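Local coordinates for protein monoglyceride lipase (Saccharomyces cerevisiae, PDB 4ZWN) that hydrolyses monoacylglycerols to free fatty acids and glycerol, preferring monounsaturated substrates, and also breaks down fatty acid ethyl esters, at residues K126-C131 against G157-E162; I149-A154 against S169-I174; P184-A189 against R234-F239; G204-G209 against D272-P277; A244-Y247 against N252-Q255. The protein carries 2 engineered substitutions. One frame throughout, in Å; residues are numbered along the deposited sequence.

Interaction 1 (K126-C131 against G157-E162)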
# COMPACT_ATOMS: atom_id res chain seq x y z
N LYS A 126 -13.10 -11.45 4.05
CA LYS A 126 -14.32 -10.82 3.55
C LYS A 126 -14.34 -10.82 2.03
O LYS A 126 -15.33 -11.21 1.41
CB LYS A 126 -14.44 -9.39 4.08
CG LYS A 126 -15.65 -8.62 3.57
CD LYS A 126 -15.61 -7.17 4.03
CE LYS A 126 -16.99 -6.51 4.00
NZ LYS A 126 -17.53 -6.35 2.62
N ASN A 127 -13.24 -10.36 1.43
CA ASN A 127 -13.13 -10.32 -0.02
C ASN A 127 -13.01 -11.71 -0.62
O ASN A 127 -13.53 -11.97 -1.71
CB ASN A 127 -11.93 -9.47 -0.43
CG ASN A 127 -12.18 -7.98 -0.26
OD1 ASN A 127 -12.79 -7.35 -1.11
ND2 ASN A 127 -11.71 -7.43 0.85
N LEU A 128 -12.33 -12.59 0.09
CA LEU A 128 -12.18 -13.98 -0.32
C LEU A 128 -13.55 -14.64 -0.42
O LEU A 128 -13.81 -15.44 -1.32
CB LEU A 128 -11.29 -14.74 0.67
CG LEU A 128 -10.18 -15.65 0.13
CD1 LEU A 128 -9.50 -15.02 -1.07
CD2 LEU A 128 -9.17 -15.92 1.23
N SER A 129 -14.43 -14.29 0.52
CA SER A 129 -15.78 -14.83 0.55
C SER A 129 -16.60 -14.30 -0.62
O SER A 129 -17.36 -15.04 -1.25
CB SER A 129 -16.46 -14.49 1.87
OG SER A 129 -17.79 -14.99 1.91
N GLU A 130 -16.44 -13.02 -0.91
CA GLU A 130 -17.19 -12.37 -1.99
C GLU A 130 -16.66 -12.77 -3.37
O GLU A 130 -17.42 -12.81 -4.33
CB GLU A 130 -17.14 -10.86 -1.83
CG GLU A 130 -17.82 -10.36 -0.57
CD GLU A 130 -17.83 -8.85 -0.49
OE1 GLU A 130 -17.44 -8.19 -1.47
OE2 GLU A 130 -18.24 -8.32 0.57
N CYS A 131 -15.37 -13.06 -3.45
CA CYS A 131 -14.76 -13.48 -4.71
C CYS A 131 -14.98 -14.97 -4.95
O CYS A 131 -14.89 -15.44 -6.08
CB CYS A 131 -13.27 -13.16 -4.72
SG CYS A 131 -12.89 -11.40 -4.85
N GLY A 157 0.94 -14.47 6.09
CA GLY A 157 -0.51 -14.42 6.01
C GLY A 157 -1.19 -15.78 6.14
O GLY A 157 -0.68 -16.79 5.66
N LYS A 158 -2.34 -15.79 6.80
CA LYS A 158 -3.11 -17.02 6.98
C LYS A 158 -3.59 -17.56 5.65
O LYS A 158 -3.72 -18.77 5.47
CB LYS A 158 -4.30 -16.78 7.90
CG LYS A 158 -4.15 -17.36 9.28
CD LYS A 158 -5.38 -17.07 10.11
CE LYS A 158 -6.63 -17.58 9.41
NZ LYS A 158 -7.87 -17.03 10.02
N HIS A 159 -3.86 -16.66 4.71
CA HIS A 159 -4.33 -17.04 3.39
C HIS A 159 -3.33 -16.64 2.31
O HIS A 159 -3.72 -16.27 1.20
CB HIS A 159 -5.70 -16.42 3.12
CG HIS A 159 -6.69 -16.67 4.21
ND1 HIS A 159 -7.49 -17.79 4.25
CD2 HIS A 159 -7.01 -15.94 5.31
CE1 HIS A 159 -8.26 -17.75 5.32
NE2 HIS A 159 -7.99 -16.64 5.98
N LYS A 160 -2.05 -16.71 2.65
CA LYS A 160 -0.99 -16.32 1.72
C LYS A 160 -0.94 -17.20 0.47
O LYS A 160 -0.54 -16.74 -0.59
CB LYS A 160 0.38 -16.34 2.42
CG LYS A 160 0.83 -17.70 2.91
CD LYS A 160 2.20 -17.62 3.56
CE LYS A 160 2.66 -18.97 4.09
NZ LYS A 160 3.98 -18.87 4.76
N ASN A 161 -1.37 -18.45 0.60
CA ASN A 161 -1.36 -19.37 -0.53
C ASN A 161 -2.63 -19.27 -1.37
O ASN A 161 -2.77 -19.92 -2.40
CB ASN A 161 -1.17 -20.81 -0.06
CG ASN A 161 0.17 -21.03 0.64
OD1 ASN A 161 0.22 -21.36 1.82
ND2 ASN A 161 1.25 -20.84 -0.10
N GLU A 162 -3.56 -18.44 -0.91
CA GLU A 162 -4.83 -18.26 -1.60
C GLU A 162 -4.85 -16.96 -2.41
O GLU A 162 -5.67 -16.79 -3.31
CB GLU A 162 -5.99 -18.29 -0.60
CG GLU A 162 -6.01 -19.55 0.25
CD GLU A 162 -7.02 -19.48 1.37
OE1 GLU A 162 -8.18 -19.08 1.12
OE2 GLU A 162 -6.65 -19.82 2.52

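Interaction 2 (I149-A154 against S169-I174)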
# COMPACT_ATOMS: atom_id res chain seq x y z
N ILE A 149 3.66 -4.25 4.40
CA ILE A 149 2.63 -5.15 4.92
C ILE A 149 2.30 -6.22 3.90
O ILE A 149 2.18 -7.40 4.23
CB ILE A 149 1.36 -4.37 5.31
CG1 ILE A 149 1.66 -3.40 6.46
CG2 ILE A 149 0.23 -5.32 5.68
CD1 ILE A 149 0.55 -2.41 6.73
N CYS A 150 2.16 -5.80 2.64
CA CYS A 150 1.82 -6.70 1.55
C CYS A 150 2.86 -7.81 1.35
O CYS A 150 2.51 -8.98 1.25
CB CYS A 150 1.66 -5.91 0.25
SG CYS A 150 1.41 -6.95 -1.20
N LEU A 151 4.13 -7.43 1.29
CA LEU A 151 5.20 -8.40 1.08
C LEU A 151 5.34 -9.32 2.28
O LEU A 151 5.69 -10.50 2.13
CB LEU A 151 6.52 -7.69 0.79
CG LEU A 151 6.56 -6.87 -0.50
CD1 LEU A 151 7.93 -6.25 -0.69
CD2 LEU A 151 6.18 -7.73 -1.70
N ASN A 152 5.08 -8.80 3.48
CA ASN A 152 5.14 -9.62 4.68
C ASN A 152 3.97 -10.59 4.77
O ASN A 152 4.14 -11.72 5.23
CB ASN A 152 5.18 -8.74 5.93
CG ASN A 152 6.60 -8.34 6.31
OD1 ASN A 152 7.35 -9.14 6.86
ND2 ASN A 152 6.97 -7.10 6.02
N TYR A 153 2.79 -10.16 4.33
CA TYR A 153 1.62 -11.04 4.33
C TYR A 153 1.90 -12.27 3.47
O TYR A 153 1.46 -13.37 3.80
CB TYR A 153 0.37 -10.32 3.83
CG TYR A 153 -0.90 -11.13 4.02
CD1 TYR A 153 -1.63 -11.05 5.20
CD2 TYR A 153 -1.35 -11.99 3.02
CE1 TYR A 153 -2.78 -11.80 5.38
CE2 TYR A 153 -2.50 -12.74 3.19
CZ TYR A 153 -3.21 -12.64 4.37
OH TYR A 153 -4.35 -13.39 4.54
N ALA A 154 2.64 -12.07 2.39
CA ALA A 154 3.04 -13.17 1.52
C ALA A 154 3.90 -14.20 2.25
O ALA A 154 4.03 -15.34 1.81
CB ALA A 154 3.77 -12.64 0.30
N SER A 169 4.22 -1.36 -4.18
CA SER A 169 4.48 -0.02 -4.70
C SER A 169 5.46 0.71 -3.80
O SER A 169 5.08 1.19 -2.73
CB SER A 169 3.19 0.78 -4.82
OG SER A 169 3.46 2.14 -5.09
N GLY A 170 6.72 0.79 -4.24
CA GLY A 170 7.80 1.33 -3.44
C GLY A 170 7.70 0.90 -1.99
O GLY A 170 7.56 1.74 -1.10
N PRO A 171 7.75 -0.42 -1.74
CA PRO A 171 7.46 -0.95 -0.40
C PRO A 171 8.44 -0.45 0.65
O PRO A 171 9.63 -0.30 0.36
CB PRO A 171 7.59 -2.47 -0.60
CG PRO A 171 8.51 -2.62 -1.75
CD PRO A 171 8.19 -1.47 -2.67
N LEU A 172 7.94 -0.19 1.85
CA LEU A 172 8.79 0.24 2.95
C LEU A 172 9.62 -0.92 3.46
O LEU A 172 9.16 -1.71 4.29
CB LEU A 172 7.95 0.84 4.08
CG LEU A 172 8.73 1.25 5.34
CD1 LEU A 172 9.74 2.33 5.02
CD2 LEU A 172 7.77 1.73 6.41
N ILE A 173 10.83 -1.04 2.94
CA ILE A 173 11.77 -2.04 3.42
C ILE A 173 12.89 -1.34 4.18
O ILE A 173 13.08 -1.58 5.37
CB ILE A 173 12.32 -2.89 2.26
CG1 ILE A 173 11.17 -3.66 1.59
CG2 ILE A 173 13.37 -3.86 2.75
CD1 ILE A 173 11.59 -4.61 0.48
N ILE A 174 13.61 -0.46 3.50
CA ILE A 174 14.57 0.42 4.16
C ILE A 174 14.38 1.86 3.70
O ILE A 174 14.18 2.12 2.52
CB ILE A 174 16.03 0.01 3.90
CG1 ILE A 174 16.25 -0.27 2.41
CG2 ILE A 174 16.41 -1.20 4.74
CD1 ILE A 174 17.71 -0.38 2.02

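Interaction 3 (P184-A189 against R234-F239)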
# COMPACT_ATOMS: atom_id res chain seq x y z
N PRO A 184 15.65 12.60 11.24
CA PRO A 184 16.26 11.68 12.20
C PRO A 184 15.27 11.21 13.26
O PRO A 184 15.50 10.19 13.90
CB PRO A 184 17.38 12.52 12.82
CG PRO A 184 16.87 13.91 12.73
CD PRO A 184 16.13 13.98 11.42
N THR A 185 14.18 11.95 13.43
CA THR A 185 13.14 11.56 14.36
C THR A 185 12.53 10.22 13.95
O THR A 185 12.05 9.47 14.80
CB THR A 185 12.03 12.63 14.45
OG1 THR A 185 12.62 13.92 14.63
CG2 THR A 185 11.13 12.34 15.61
N GLN A 186 12.58 9.90 12.66
CA GLN A 186 12.09 8.61 12.19
C GLN A 186 12.99 7.47 12.63
O GLN A 186 12.60 6.30 12.54
CB GLN A 186 11.96 8.61 10.66
CG GLN A 186 10.75 9.38 10.16
CD GLN A 186 9.46 8.86 10.77
OE1 GLN A 186 8.89 7.88 10.30
NE2 GLN A 186 9.00 9.52 11.82
N ILE A 187 14.18 7.80 13.11
CA ILE A 187 15.10 6.80 13.64
C ILE A 187 14.97 6.74 15.17
O ILE A 187 15.02 5.67 15.77
CB ILE A 187 16.57 7.10 13.25
CG1 ILE A 187 16.85 6.64 11.81
CG2 ILE A 187 17.55 6.43 14.19
CD1 ILE A 187 16.23 7.50 10.73
N ILE A 188 14.76 7.90 15.78
CA ILE A 188 14.63 7.99 17.23
C ILE A 188 13.34 7.34 17.74
O ILE A 188 13.35 6.66 18.76
CB ILE A 188 14.67 9.46 17.70
CG1 ILE A 188 15.91 10.16 17.15
CG2 ILE A 188 14.67 9.55 19.22
CD1 ILE A 188 17.20 9.53 17.59
N ALA A 189 12.24 7.55 17.03
CA ALA A 189 10.94 7.04 17.46
C ALA A 189 10.89 5.52 17.64
O ALA A 189 10.39 5.04 18.66
CB ALA A 189 9.84 7.50 16.50
N ARG A 234 4.83 3.32 18.80
CA ARG A 234 4.56 1.89 18.66
C ARG A 234 4.25 1.56 17.21
O ARG A 234 4.79 0.61 16.66
CB ARG A 234 3.42 1.46 19.59
CG ARG A 234 3.02 -0.02 19.52
CD ARG A 234 4.21 -0.96 19.34
NE ARG A 234 5.16 -0.93 20.44
CZ ARG A 234 6.39 -1.44 20.37
NH1 ARG A 234 6.82 -2.00 19.24
NH2 ARG A 234 7.20 -1.38 21.42
N GLN A 235 3.37 2.36 16.60
CA GLN A 235 3.02 2.18 15.20
C GLN A 235 4.25 2.30 14.31
O GLN A 235 4.52 1.42 13.47
CB GLN A 235 1.98 3.21 14.77
CG GLN A 235 1.65 3.17 13.28
CD GLN A 235 0.88 4.39 12.81
OE1 GLN A 235 1.10 5.50 13.29
NE2 GLN A 235 -0.04 4.18 11.88
N ILE A 236 5.00 3.38 14.49
CA ILE A 236 6.17 3.66 13.67
C ILE A 236 7.24 2.58 13.80
O ILE A 236 7.77 2.10 12.79
CB ILE A 236 6.77 5.03 14.04
CG1 ILE A 236 5.75 6.14 13.76
CG2 ILE A 236 8.05 5.29 13.25
CD1 ILE A 236 6.15 7.49 14.29
N HIS A 237 7.55 2.18 15.03
CA HIS A 237 8.52 1.11 15.27
C HIS A 237 8.14 -0.16 14.54
O HIS A 237 8.99 -0.83 13.95
CB HIS A 237 8.63 0.83 16.77
CG HIS A 237 9.47 -0.37 17.10
ND1 HIS A 237 8.97 -1.66 17.07
CD2 HIS A 237 10.76 -0.47 17.48
CE1 HIS A 237 9.93 -2.50 17.41
NE2 HIS A 237 11.02 -1.81 17.67
N ASP A 238 6.85 -0.49 14.58
CA ASP A 238 6.38 -1.76 14.07
C ASP A 238 6.48 -1.87 12.55
O ASP A 238 6.82 -2.94 12.03
CB ASP A 238 4.95 -2.01 14.54
CG ASP A 238 4.90 -2.47 15.98
OD1 ASP A 238 5.96 -2.43 16.64
OD2 ASP A 238 3.82 -2.86 16.46
N PHE A 239 6.20 -0.79 11.82
CA PHE A 239 6.34 -0.90 10.37
C PHE A 239 7.78 -0.61 9.94
O PHE A 239 8.19 -0.98 8.85
CB PHE A 239 5.33 -0.01 9.62
CG PHE A 239 5.42 1.48 9.89
CD1 PHE A 239 6.55 2.21 9.54
CD2 PHE A 239 4.34 2.16 10.42
CE1 PHE A 239 6.61 3.57 9.77
CE2 PHE A 239 4.39 3.52 10.64
CZ PHE A 239 5.53 4.23 10.31

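Interaction 4 (G204-G209 against D272-P277)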
# COMPACT_ATOMS: atom_id res chain seq x y z
N GLY A 204 5.67 15.73 9.46
CA GLY A 204 5.42 16.54 8.29
C GLY A 204 5.62 15.79 6.98
O GLY A 204 6.42 14.85 6.90
N LEU A 205 4.89 16.21 5.96
CA LEU A 205 4.96 15.59 4.64
C LEU A 205 6.12 16.10 3.80
O LEU A 205 6.30 17.30 3.64
CB LEU A 205 3.65 15.81 3.89
CG LEU A 205 2.41 15.12 4.44
CD1 LEU A 205 1.19 15.50 3.63
CD2 LEU A 205 2.60 13.61 4.46
N ASP A 206 6.90 15.17 3.26
CA ASP A 206 7.96 15.51 2.32
C ASP A 206 7.39 15.58 0.91
O ASP A 206 7.53 14.64 0.13
CB ASP A 206 9.10 14.49 2.41
CG ASP A 206 10.25 14.81 1.47
OD1 ASP A 206 10.36 15.98 1.04
OD2 ASP A 206 11.04 13.90 1.16
N LEU A 207 6.75 16.70 0.60
CA LEU A 207 6.01 16.86 -0.66
C LEU A 207 6.89 16.65 -1.89
O LEU A 207 6.45 16.05 -2.87
CB LEU A 207 5.36 18.24 -0.71
CG LEU A 207 4.29 18.53 0.35
CD1 LEU A 207 3.78 19.96 0.22
CD2 LEU A 207 3.14 17.54 0.25
N LYS A 208 8.12 17.15 -1.83
CA LYS A 208 9.05 17.01 -2.95
C LYS A 208 9.52 15.56 -3.10
O LYS A 208 9.79 15.10 -4.21
CB LYS A 208 10.25 17.94 -2.76
CG LYS A 208 10.00 19.36 -3.25
CD LYS A 208 11.18 20.28 -2.96
CE LYS A 208 11.15 21.50 -3.87
NZ LYS A 208 9.82 22.17 -3.87
N GLY A 209 9.59 14.84 -1.98
CA GLY A 209 9.99 13.45 -2.02
C GLY A 209 8.85 12.54 -2.43
O GLY A 209 9.07 11.49 -3.04
N ASP A 272 13.02 7.71 -6.03
CA ASP A 272 12.40 7.66 -4.71
C ASP A 272 13.45 7.92 -3.63
O ASP A 272 14.38 7.13 -3.45
CB ASP A 272 11.73 6.30 -4.49
CG ASP A 272 10.82 6.28 -3.27
OD1 ASP A 272 10.99 7.12 -2.37
OD2 ASP A 272 9.93 5.40 -3.21
N THR A 273 13.30 9.03 -2.92
CA THR A 273 14.24 9.39 -1.86
C THR A 273 13.59 9.24 -0.49
O THR A 273 14.12 9.71 0.51
CB THR A 273 14.76 10.82 -2.02
OG1 THR A 273 13.66 11.72 -2.13
CG2 THR A 273 15.63 10.92 -3.27
N ILE A 274 12.43 8.58 -0.46
CA ILE A 274 11.76 8.27 0.79
C ILE A 274 12.05 6.82 1.18
O ILE A 274 12.63 6.56 2.23
CB ILE A 274 10.24 8.50 0.68
CG1 ILE A 274 9.96 9.98 0.40
CG2 ILE A 274 9.53 8.06 1.96
CD1 ILE A 274 8.49 10.33 0.31
N ASN A 275 11.66 5.89 0.32
CA ASN A 275 12.02 4.49 0.49
C ASN A 275 13.09 4.08 -0.52
O ASN A 275 12.90 4.22 -1.72
CB ASN A 275 10.79 3.58 0.35
CG ASN A 275 9.77 3.81 1.45
OD1 ASN A 275 10.07 4.41 2.48
ND2 ASN A 275 8.55 3.33 1.23
N ASP A 276 14.21 3.57 -0.02
CA ASP A 276 15.33 3.22 -0.88
C ASP A 276 15.00 2.08 -1.83
O ASP A 276 14.53 1.02 -1.41
CB ASP A 276 16.56 2.86 -0.04
CG ASP A 276 17.86 3.07 -0.78
OD1 ASP A 276 17.94 2.72 -1.98
OD2 ASP A 276 18.81 3.60 -0.17
N PRO A 277 15.26 2.29 -3.14
CA PRO A 277 15.12 1.23 -4.14
C PRO A 277 15.98 0.00 -3.83
O PRO A 277 15.69 -1.09 -4.32
CB PRO A 277 15.59 1.91 -5.43
CG PRO A 277 15.29 3.35 -5.21
CD PRO A 277 15.56 3.59 -3.75

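Interaction 5 (A244-Y247 against N252-Q255)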
# COMPACT_ATOMS: atom_id res chain seq x y z
N ALA A 244 12.63 -3.76 7.94
CA ALA A 244 14.01 -4.11 8.27
C ALA A 244 14.18 -5.62 8.34
O ALA A 244 15.24 -6.14 7.99
CB ALA A 244 14.42 -3.46 9.58
N LYS A 245 13.14 -6.30 8.80
CA LYS A 245 13.16 -7.76 8.91
C LYS A 245 13.36 -8.38 7.53
O LYS A 245 14.08 -9.37 7.38
CB LYS A 245 11.86 -8.27 9.54
CG LYS A 245 11.73 -9.79 9.54
CD LYS A 245 10.42 -10.23 10.17
CE LYS A 245 9.24 -9.57 9.47
NZ LYS A 245 7.94 -9.88 10.14
N LEU A 246 12.71 -7.80 6.53
CA LEU A 246 12.83 -8.29 5.17
C LEU A 246 14.21 -7.99 4.59
O LEU A 246 14.77 -8.80 3.85
CB LEU A 246 11.74 -7.68 4.28
CG LEU A 246 10.32 -8.14 4.61
CD1 LEU A 246 9.31 -7.56 3.62
CD2 LEU A 246 10.24 -9.66 4.64
N TYR A 247 14.76 -6.83 4.94
CA TYR A 247 16.03 -6.39 4.38
C TYR A 247 17.20 -7.20 4.93
O TYR A 247 18.13 -7.54 4.20
CB TYR A 247 16.27 -4.91 4.64
CG TYR A 247 17.54 -4.40 4.01
CD1 TYR A 247 17.64 -4.26 2.63
CD2 TYR A 247 18.64 -4.06 4.79
CE1 TYR A 247 18.80 -3.79 2.05
CE2 TYR A 247 19.81 -3.60 4.21
CZ TYR A 247 19.88 -3.47 2.84
OH TYR A 247 21.04 -3.01 2.25
N ASN A 252 17.40 -16.78 6.20
CA ASN A 252 16.60 -16.99 5.01
C ASN A 252 15.10 -17.01 5.29
O ASN A 252 14.38 -17.90 4.83
CB ASN A 252 17.00 -18.29 4.32
CG ASN A 252 18.31 -18.16 3.57
OD1 ASN A 252 18.78 -17.05 3.35
ND2 ASN A 252 18.89 -19.28 3.17
N TYR A 253 14.64 -16.01 6.04
CA TYR A 253 13.23 -15.90 6.37
C TYR A 253 12.36 -15.88 5.12
O TYR A 253 11.31 -16.53 5.06
CB TYR A 253 12.97 -14.65 7.20
CG TYR A 253 11.51 -14.41 7.48
CD1 TYR A 253 10.86 -15.10 8.49
CD2 TYR A 253 10.78 -13.49 6.74
CE1 TYR A 253 9.52 -14.88 8.76
CE2 TYR A 253 9.44 -13.27 6.99
CZ TYR A 253 8.81 -13.96 8.00
OH TYR A 253 7.48 -13.75 8.26
N ILE A 254 12.80 -15.12 4.12
CA ILE A 254 12.03 -14.97 2.89
C ILE A 254 11.95 -16.28 2.12
O ILE A 254 10.87 -16.71 1.74
CB ILE A 254 12.63 -13.86 2.00
CG1 ILE A 254 12.63 -12.53 2.75
CG2 ILE A 254 11.85 -13.76 0.69
CD1 ILE A 254 13.19 -11.37 1.97
N GLN A 255 13.11 -16.91 1.90
CA GLN A 255 13.16 -18.17 1.15
C GLN A 255 12.30 -19.26 1.78
O GLN A 255 11.70 -20.07 1.08
CB GLN A 255 14.60 -18.67 1.03
CG GLN A 255 15.51 -17.81 0.16
CD GLN A 255 16.19 -16.71 0.94
OE1 GLN A 255 15.73 -16.31 2.01
NE2 GLN A 255 17.29 -16.20 0.40
O HOH W 1 6.40 -11.67 7.58
O HOH W 2 7.26 -12.36 11.43

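Interaction 1 (K126-C131 against G157-E162)
On the outer, helical layer of this alpha/beta-hydrolase fold, Leu128 of helix 113-134 rests against a His-carboxylate pair, His159 and Glu162, in the loop that follows helix 145-156. One methyl does the touching. Leu128 CD2 lies 3.9 Å from His159 ND1, approaching the imidazole obliquely, and 3.3 Å from Glu162 OE1, whose side chain runs at about a right angle to that of the leucine. No polar bond joins the segments; the leucine supplies an apolar cover for two groups bonded to each other. His159 ND1 donates to Glu162 OE2 over 2.8 Å. The acceptor lies in the imidazole plane, while the donor stands well above the plane of the carboxylate. In His159, chi1 (-52°) sets the ring beside the backbone N, and chi2 (-87°) turns ND1 to Glu162, leaving NE2 for a second hydrogen bond, to Glu125 OE2 of helix 113-134. Two carboxylate partners fix the ring's rotation and would tend to favour its protonated form. Replacing it with an alanine would probably leave Glu162 and Glu125 without their common mate and Leu128 with less to rest on. The type I turn from Gly157 to Lys160 presents the histidine to helix 113-134, where it also touches Glu121 and Val124, while Leu128 also touches Leu138 of the central strand 138-143.

Interaction 2 (I149-A154 against S169-I174)
Leu151 carries its CG beside the backbone N, anti to the carbonyl carbon (chi1 -64°), and an extended second torsion pushes CD1 outward from the helix to the ring of Pro171. Ile173 has its CG1 placed likewise and the chain beyond it extended (chi2 -176°), which brings its CD1 to the same leucine methyl. Leu151 CD1 therefore serves both partners: it is 3.8 Å from Pro171 CB, equally close to CG of that ring, and 4.2 Å from Ile173 CD1. The leucine crosses the proline obliquely, and all three side chains are buried, so purely apolar residues suit the place. Leu151 belongs to helix 145-156, which starts just past Ser144, the probable nucleophile, in the GXSXG motif, the nucleophile elbow of alpha/beta hydrolases. The loop facing it leaves strand 165-169 through Gly170, whose positive phi a glycine adopts easily. The side chain of Pro171 is about 7 Å from those of Ser144 and Asp272, and the backbone of Leu172 is hydrogen-bonded to that of Ser144. Phe283 of helix 277-286 touches both Leu151 and Ile173, and Ser280 of the same helix meets Pro171.

Interaction 3 (P184-A189 against R234-F239)
Gln186 and Ile236 meet at about a right angle, the flat amide of the glutamine reaching the isoleucine through OE1, 4.0 Å from CG2. The other flat groups sit on helix 233-248 itself. Phe239 turns one face to the backbone O of Ile236, which stands 3.4 Å above the ring plane, offset toward the rim. The imidazole of His237 has Asp238 OD1 at its edge, in plane, and the guanidinium of Arg234 holds the same carboxylate at its edge. Asp238 OD1 thus accepts twice: from Arg234 NH1 at 2.8 Å, within a salt bridge, and from His237 ND1 at 3.1 Å in a nearly straight bond (171°). Its other oxygen takes Glu113 N, so this buried acid is well satisfied. Across the contact, a bend at chi2 (-56°) swings the end of Gln186 toward Ile236. The beta-branched isoleucine uses both arms: CG2 for the amide, and CD1 for Ala189 CB at 4.3 Å. Alanine's small size lets the helices come close, with the CA atoms of Ala189 and His237 6.8 Å apart. Ile236 also packs on Pro190 and Ile201. Helix 185-191 lies between strands 165-169 and 264-269, where monoacylglycerol lipases carry their cap, and probably belongs to it; here it packs on the start of helix 233-248, and the side chain of Gln186 is about 9 Å from that of Ser144.

Interaction 4 (G204-G209 against D272-P277)
Ile274 extends its longer arm over the backbone of Gly209, with CD1 3.5 Å from the carbonyl carbon C of that glycine. Its CG1 lies 4.1 Å from Asp206 OD2, the two side chains lying alongside and pointing opposite ways, and Thr273 OG1 comes within 4.1 Å of Gly209 CA. The glycine suits so close an approach: a CB here would stand tight against Ile274 CG1 and clash with Asp206 OD2. Behind this first shell, Asp206 is the N-cap of helix 207-210. Its CG is anti to the backbone N (chi1 -179°), and OD1 accepts a weak capping bond from Gly209 N at 3.3 Å. On the other side the loop is shaped by Asp272, which is probably the charge-relay acid of the Ser-His-Asp triad in this alpha/beta hydrolase. Its OD1 receives Ile274 N at 2.8 Å, nearly along the C-O axis, and Asn275 N at 3.0 Å from above the carboxylate plane, an Asx turn and Asx motif that fold the chain around the acid. That leaves OD2 to accept from His302 ND1, a bond that fits the relay role. An alanine in place of Ile274 is likely to open a gap over Gly209 and remove a side-chain neighbour of His302, which Ile274 also touches. Further out, Ile274 packs on Ile210 and Thr179, Thr273 O accepts from Thr179 OG1, and Asn275 ND2 is hydrogen-bonded to Gly170 O and Ser144 OG.

Interaction 5 (A244-Y247 against N252-Q255)
Lys245 is the first residue of its segment to meet the second helix, passing its CE obliquely by the ring of Tyr253. The chain leaves with CG anti to the backbone N (chi1 173°) and bends further out at chi3, bringing NZ to 4.3 Å from Tyr253 OH. Water spans that separation: one molecule accepts from Lys245 NZ at 2.9 Å and lies at a long, weak 3.5 Å from Tyr253 OH. A second water beside the pair is modelled too near the phenol oxygen for its geometry to be trusted. A long amine and a phenol fit this partly exposed margin, their stems packing while their polar ends meet solvent. Leu246 comes next and is buried. Its CD2 lies near the plane of the Tyr253 ring, at the edge, 4.4 Å from CE2, and is 4.2 Å from Ile254 CG1; leucine and isoleucine cross at about a right angle. The backbone takes part as well, with Leu246 O 3.6 Å from Ile254 CD1. Tyr247 starts out away from the second helix and makes a cation-pi contact with Lys282. Phe283 of helix 277-286 covers both Leu246 and Ile254, and Asn249 OD1, in the connection, accepts from Ile254 N. Helices 233-248 and 253-257 are thus two consecutive helices packed against each other across a short connection, on the way to strand 264-269 of the alpha/beta-hydrolase sheet.

In the fold
All five contacts lie in one alpha/beta-hydrolase chain. Interactions 1 and 2 come first and interlock in sequence: helix 145-156 carries part of interaction 2 and runs into the loop of interaction 1, with centres 18 Å apart. Interactions 3 and 5 share one long helix, 233-248. The centres of these two contacts are 19 Å apart. Interaction 4 spans the longest separation along the chain, enclosing interaction 5 and alternating with interaction 3. Interaction 2 is the most central, touching 1, 3, 4 and 5; its loop meets interaction 4 beside the probable catalytic residues. Interaction 1, by contrast, is a surface contact away from that site, its centre 32 Å from that of interaction 4.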